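Local coordinates for protein transcriptional regulator, LRP/AsnC family (Neisseria meningitidis, PDB 2P5V) that probably binds specific DNA sequences to regulate transcription, as a member of the Lrp/AsnC family, and can bind calcium ions, at residues T117-N120 against A121-H124; D87-A90 against S91-W95. One frame throughout, in Å; residues are numbered along the deposited sequence.

Contact 1 of 2, residues T117-N120 against A121-H124; sequences TDMN and AFSH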
loop_
_atom_site.group_PDB
_atom_site.type_symbol
_atom_site.label_atom_id
_atom_site.label_comp_id
_atom_site.label_asym_id
_atom_site.label_seq_id
_atom_site.Cartn_x
_atom_site.Cartn_y
_atom_site.Cartn_z
ATOM N N THR G 117 4.459 -25.648 14.585
ATOM C CA THR G 117 5.037 -25.710 15.926
ATOM C C THR G 117 5.745 -24.408 16.261
ATOM O O THR G 117 5.621 -23.893 17.370
ATOM C CB THR G 117 6.049 -26.855 16.080
ATOM O OG1 THR G 117 7.096 -26.682 15.126
ATOM C CG2 THR G 117 5.381 -28.213 15.874
ATOM N N ASP G 118 6.481 -23.880 15.289
ATOM C CA ASP G 118 7.261 -22.665 15.481
ATOM C C ASP G 118 7.672 -22.072 14.128
ATOM O O ASP G 118 7.279 -22.580 13.071
ATOM C CB ASP G 118 8.476 -22.966 16.367
ATOM C CG ASP G 118 9.308 -24.131 15.847
ATOM O OD1 ASP G 118 9.473 -24.266 14.618
ATOM O OD2 ASP G 118 9.794 -24.915 16.678
HETATM N N MSE G 119 8.441 -20.988 14.174
HETATM C CA MSE G 119 8.838 -20.251 12.970
HETATM C C MSE G 119 9.730 -21.054 12.022
HETATM O O MSE G 119 9.674 -20.853 10.812
HETATM C CB MSE G 119 9.544 -18.941 13.353
HETATM C CG MSE G 119 9.775 -17.989 12.191
HETATM SE SE MSE G 119 8.110 -17.538 11.261
HETATM C CE MSE G 119 7.175 -16.617 12.727
ATOM N N ASN G 120 10.570 -21.934 12.567
ATOM C CA ASN G 120 11.410 -22.809 11.740
ATOM C C ASN G 120 10.602 -23.713 10.832
ATOM O O ASN G 120 10.939 -23.891 9.662
ATOM C CB ASN G 120 12.278 -23.721 12.608
ATOM C CG ASN G 120 13.575 -23.097 12.981
ATOM O OD1 ASN G 120 13.990 -22.111 12.380
ATOM N ND2 ASN G 120 14.251 -23.675 13.971
ATOM N N ALA G 121 9.577 -24.339 11.403
ATOM C CA ALA G 121 8.675 -25.179 10.630
ATOM C C ALA G 121 7.881 -24.320 9.646
ATOM O O ALA G 121 7.647 -24.726 8.506
ATOM C CB ALA G 121 7.759 -25.959 11.545
ATOM N N PHE G 122 7.489 -23.122 10.067
ATOM C CA PHE G 122 6.781 -22.218 9.157
ATOM C C PHE G 122 7.675 -21.902 7.956
ATOM O O PHE G 122 7.259 -21.978 6.797
ATOM C CB PHE G 122 6.350 -20.926 9.851
ATOM C CG PHE G 122 5.650 -19.982 8.932
ATOM C CD1 PHE G 122 4.355 -20.244 8.525
ATOM C CD2 PHE G 122 6.300 -18.871 8.417
ATOM C CE1 PHE G 122 3.709 -19.404 7.636
ATOM C CE2 PHE G 122 5.660 -18.034 7.532
ATOM C CZ PHE G 122 4.370 -18.301 7.140
ATOM N N SER G 123 8.917 -21.569 8.264
ATOM C CA SER G 123 9.906 -21.252 7.271
ATOM C C SER G 123 10.136 -22.386 6.261
ATOM O O SER G 123 10.237 -22.129 5.068
ATOM C CB SER G 123 11.211 -20.900 7.963
ATOM O OG SER G 123 12.222 -20.731 6.997
ATOM N N HIS G 124 10.226 -23.621 6.740
ATOM C CA HIS G 124 10.399 -24.773 5.844
ATOM C C HIS G 124 9.207 -24.929 4.912
ATOM O O HIS G 124 9.373 -25.156 3.713
ATOM C CB HIS G 124 10.609 -26.070 6.632
ATOM C CG HIS G 124 12.043 -26.377 6.909
ATOM N ND1 HIS G 124 12.676 -26.003 8.077
ATOM C CD2 HIS G 124 12.975 -27.017 6.166
ATOM C CE1 HIS G 124 13.933 -26.407 8.043
ATOM N NE2 HIS G 124 14.140 -27.024 6.894
#

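Contact 2 of 2, residues D87-A90 against S91-W95; sequences DFAA and SVRKW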
loop_
_atom_site.group_PDB
_atom_site.type_symbol
_atom_site.label_atom_id
_atom_site.label_comp_id
_atom_site.label_asym_id
_atom_site.label_seq_id
_atom_site.Cartn_x
_atom_site.Cartn_y
_atom_site.Cartn_z
ATOM N N ASP G 87 -4.506 -25.743 -9.986
ATOM C CA ASP G 87 -3.347 -26.484 -9.461
ATOM C C ASP G 87 -3.024 -26.139 -8.017
ATOM O O ASP G 87 -2.566 -26.995 -7.251
ATOM C CB ASP G 87 -2.100 -26.214 -10.311
ATOM C CG ASP G 87 -2.191 -26.822 -11.693
ATOM O OD1 ASP G 87 -3.044 -27.710 -11.932
ATOM O OD2 ASP G 87 -1.395 -26.400 -12.554
ATOM N N PHE G 88 -3.239 -24.879 -7.656
ATOM C CA PHE G 88 -2.940 -24.405 -6.314
ATOM C C PHE G 88 -3.976 -24.924 -5.324
ATOM O O PHE G 88 -3.628 -25.396 -4.238
ATOM C CB PHE G 88 -2.884 -22.870 -6.276
ATOM C CG PHE G 88 -2.684 -22.315 -4.892
ATOM C CD1 PHE G 88 -1.469 -22.481 -4.239
ATOM C CD2 PHE G 88 -3.714 -21.660 -4.230
ATOM C CE1 PHE G 88 -1.272 -21.990 -2.956
ATOM C CE2 PHE G 88 -3.527 -21.164 -2.940
ATOM C CZ PHE G 88 -2.297 -21.336 -2.305
ATOM N N ALA G 89 -5.250 -24.836 -5.698
ATOM C CA ALA G 89 -6.315 -25.396 -4.886
ATOM C C ALA G 89 -6.066 -26.890 -4.625
ATOM O O ALA G 89 -6.262 -27.372 -3.507
ATOM C CB ALA G 89 -7.672 -25.179 -5.554
ATOM N N ALA G 90 -5.613 -27.611 -5.650
ATOM C CA ALA G 90 -5.352 -29.048 -5.536
ATOM C C ALA G 90 -4.262 -29.370 -4.506
ATOM O O ALA G 90 -4.394 -30.312 -3.710
ATOM C CB ALA G 90 -4.973 -29.618 -6.896
ATOM N N SER G 91 -3.180 -28.597 -4.541
ATOM C CA SER G 91 -2.064 -28.778 -3.608
ATOM C C SER G 91 -2.440 -28.364 -2.191
ATOM O O SER G 91 -2.061 -29.024 -1.234
ATOM C CB SER G 91 -0.856 -27.963 -4.066
ATOM O OG SER G 91 -0.500 -28.296 -5.397
ATOM N N VAL G 92 -3.178 -27.266 -2.059
ATOM C CA VAL G 92 -3.533 -26.743 -0.737
ATOM C C VAL G 92 -4.469 -27.725 -0.012
ATOM O O VAL G 92 -4.430 -27.855 1.220
ATOM C CB VAL G 92 -4.124 -25.298 -0.828
ATOM C CG1 VAL G 92 -5.551 -25.315 -1.329
ATOM C CG2 VAL G 92 -4.043 -24.590 0.516
ATOM N N ARG G 93 -5.273 -28.451 -0.792
ATOM C CA ARG G 93 -6.136 -29.491 -0.243
ATOM C C ARG G 93 -5.335 -30.677 0.324
ATOM O O ARG G 93 -5.799 -31.362 1.233
ATOM C CB ARG G 93 -7.183 -29.933 -1.279
ATOM C CG ARG G 93 -8.359 -28.952 -1.368
ATOM C CD ARG G 93 -9.470 -29.431 -2.281
ATOM N NE ARG G 93 -9.184 -29.134 -3.685
ATOM C CZ ARG G 93 -9.773 -28.184 -4.418
ATOM N NH1 ARG G 93 -10.713 -27.380 -3.916
ATOM N NH2 ARG G 93 -9.407 -28.034 -5.687
ATOM N N LYS G 94 -4.118 -30.875 -0.183
ATOM C CA LYS G 94 -3.206 -31.908 0.318
ATOM C C LYS G 94 -2.291 -31.462 1.473
ATOM O O LYS G 94 -1.655 -32.307 2.097
ATOM C CB LYS G 94 -2.342 -32.428 -0.831
ATOM C CG LYS G 94 -3.136 -33.051 -1.961
ATOM C CD LYS G 94 -2.235 -33.462 -3.125
ATOM C CE LYS G 94 -3.046 -34.078 -4.265
ATOM N NZ LYS G 94 -2.240 -34.273 -5.501
ATOM N N TRP G 95 -2.208 -30.160 1.758
ATOM C CA TRP G 95 -1.293 -29.663 2.802
ATOM C C TRP G 95 -1.956 -29.698 4.169
ATOM O O TRP G 95 -2.799 -28.856 4.460
ATOM C CB TRP G 95 -0.832 -28.235 2.492
ATOM C CG TRP G 95 -0.016 -28.115 1.254
ATOM C CD1 TRP G 95 0.746 -29.089 0.683
ATOM C CD2 TRP G 95 0.149 -26.949 0.441
ATOM N NE1 TRP G 95 1.360 -28.611 -0.443
ATOM C CE2 TRP G 95 1.012 -27.300 -0.618
ATOM C CE3 TRP G 95 -0.363 -25.644 0.492
ATOM C CZ2 TRP G 95 1.387 -26.395 -1.610
ATOM C CZ3 TRP G 95 0.002 -24.750 -0.499
ATOM C CH2 TRP G 95 0.874 -25.130 -1.536
#

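Contact 1 of 2, residues T117-N120 against A121-H124
An aspartate N-cap opens the helix 119-130. Asp-118 OD1 accepts from Ala-121 N at 3.2 Å, and the bond is nearly straight, 167° at the hydrogen. The carboxylate turns back over the first turn because CG lies between the backbone N and the carbonyl carbon (chi1 53°). Thr-117 OG1 rests beside the Ala-121 methyl group. The Asp-118 carbonyl takes Phe-122 N, and Met-119 O takes Ser-123 N at 2.8 Å. Met-119, a selenomethionine, and Phe-122 run side by side on the buried face of the helix. Met-119 SE comes obliquely to the ring, 3.6 Å from Phe-122 CD2, a Met-aromatic contact. The helix belongs to the Lrp/AsnC ligand-binding domain, and here the Phe-122 ring packs edge-to-face with Phe-116 and Phe-143. Met-119 also packs on Met-119 of a second subunit, and Ser-123 OG bonds to Leu-145 O of that subunit. On the exposed side Asn-120 O accepts two bonds from opposite faces of its carbonyl plane: His-124 N at 3.0 Å and His-124 ND1 at 3.2 Å. The ring donor lies 44° above that plane, while the oxygen stays near the imidazole plane. Asn-120 is a calcium-site residue, but no calcium is bound to it here.

Contact 2 of 2, residues D87-A90 against S91-W95
Ala-89 and Ala-90 lie beside the chains of Arg-93 and Lys-94, one turn further along the helix 84-94. The arginine chain bends at chi3 (-83°) and folds back along the helix surface. Its guanidinium then lies with one face over the Ala-89 methyl group, and Arg-93 NH2 is 3.3 Å from Ala-89 CB. Arg-93 NH1 bonds to Ile-148 O of a neighbouring subunit, and Ala-89 packs on the same Ile-148. The Lys-94 chain is extended beyond CG and runs past the Ala-90 carbonyl, where Lys-94 CG lies 3.5 Å from Ala-90 O.

Phe-88 faces the antiparallel sheet of the ligand-binding domain, on which the helix packs, and touches Val-76, Ile-78 and Leu-112 on its strands. CG is anti to the backbone N (chi1 176°), which carries the ring toward Trp-95. Phe-88 CE1 lies 3.9 Å from Trp-95 CZ3, and the two side chains cross at about a right angle. The ring planes make 73° in an oblique pairing. Ser-91 O sits over one face of the indole, toward its rim, 3.2 Å above the plane.

The backbone bonds join each residue to the one four further on: Asp-87 O accepts from Ser-91 N, Phe-88 O from Val-92 N at 2.9 Å, and Ala-89 O from Arg-93 N. Two histidines engage the polar side chains of this turn, with Ser-91 OG hydrogen-bonded to His-133 NE2 and Asp-87 OD2 to His-134 NE2.

In the fold
Contact 2 comes first along the chain, on helix 84-94, and contact 1 follows at the start of helix 119-130. Strands 98-104 and 110-116 lie between these helices in sequence. Both contacts belong to the Lrp/AsnC ligand-binding domain, whose helices pack on one antiparallel sheet. The centres of contact 1 and contact 2 are about 19 Å apart. The nearest atoms of contact 1 and contact 2 are about 10 Å apart, so the two do not touch. Helix 119-130 links them: contact 1 caps and starts it, while Leu-130 at its far end packs against Phe-88 and Trp-95 of contact 2. Each contact also meets other subunits, so both helices help join chains in the eight-chain assembly.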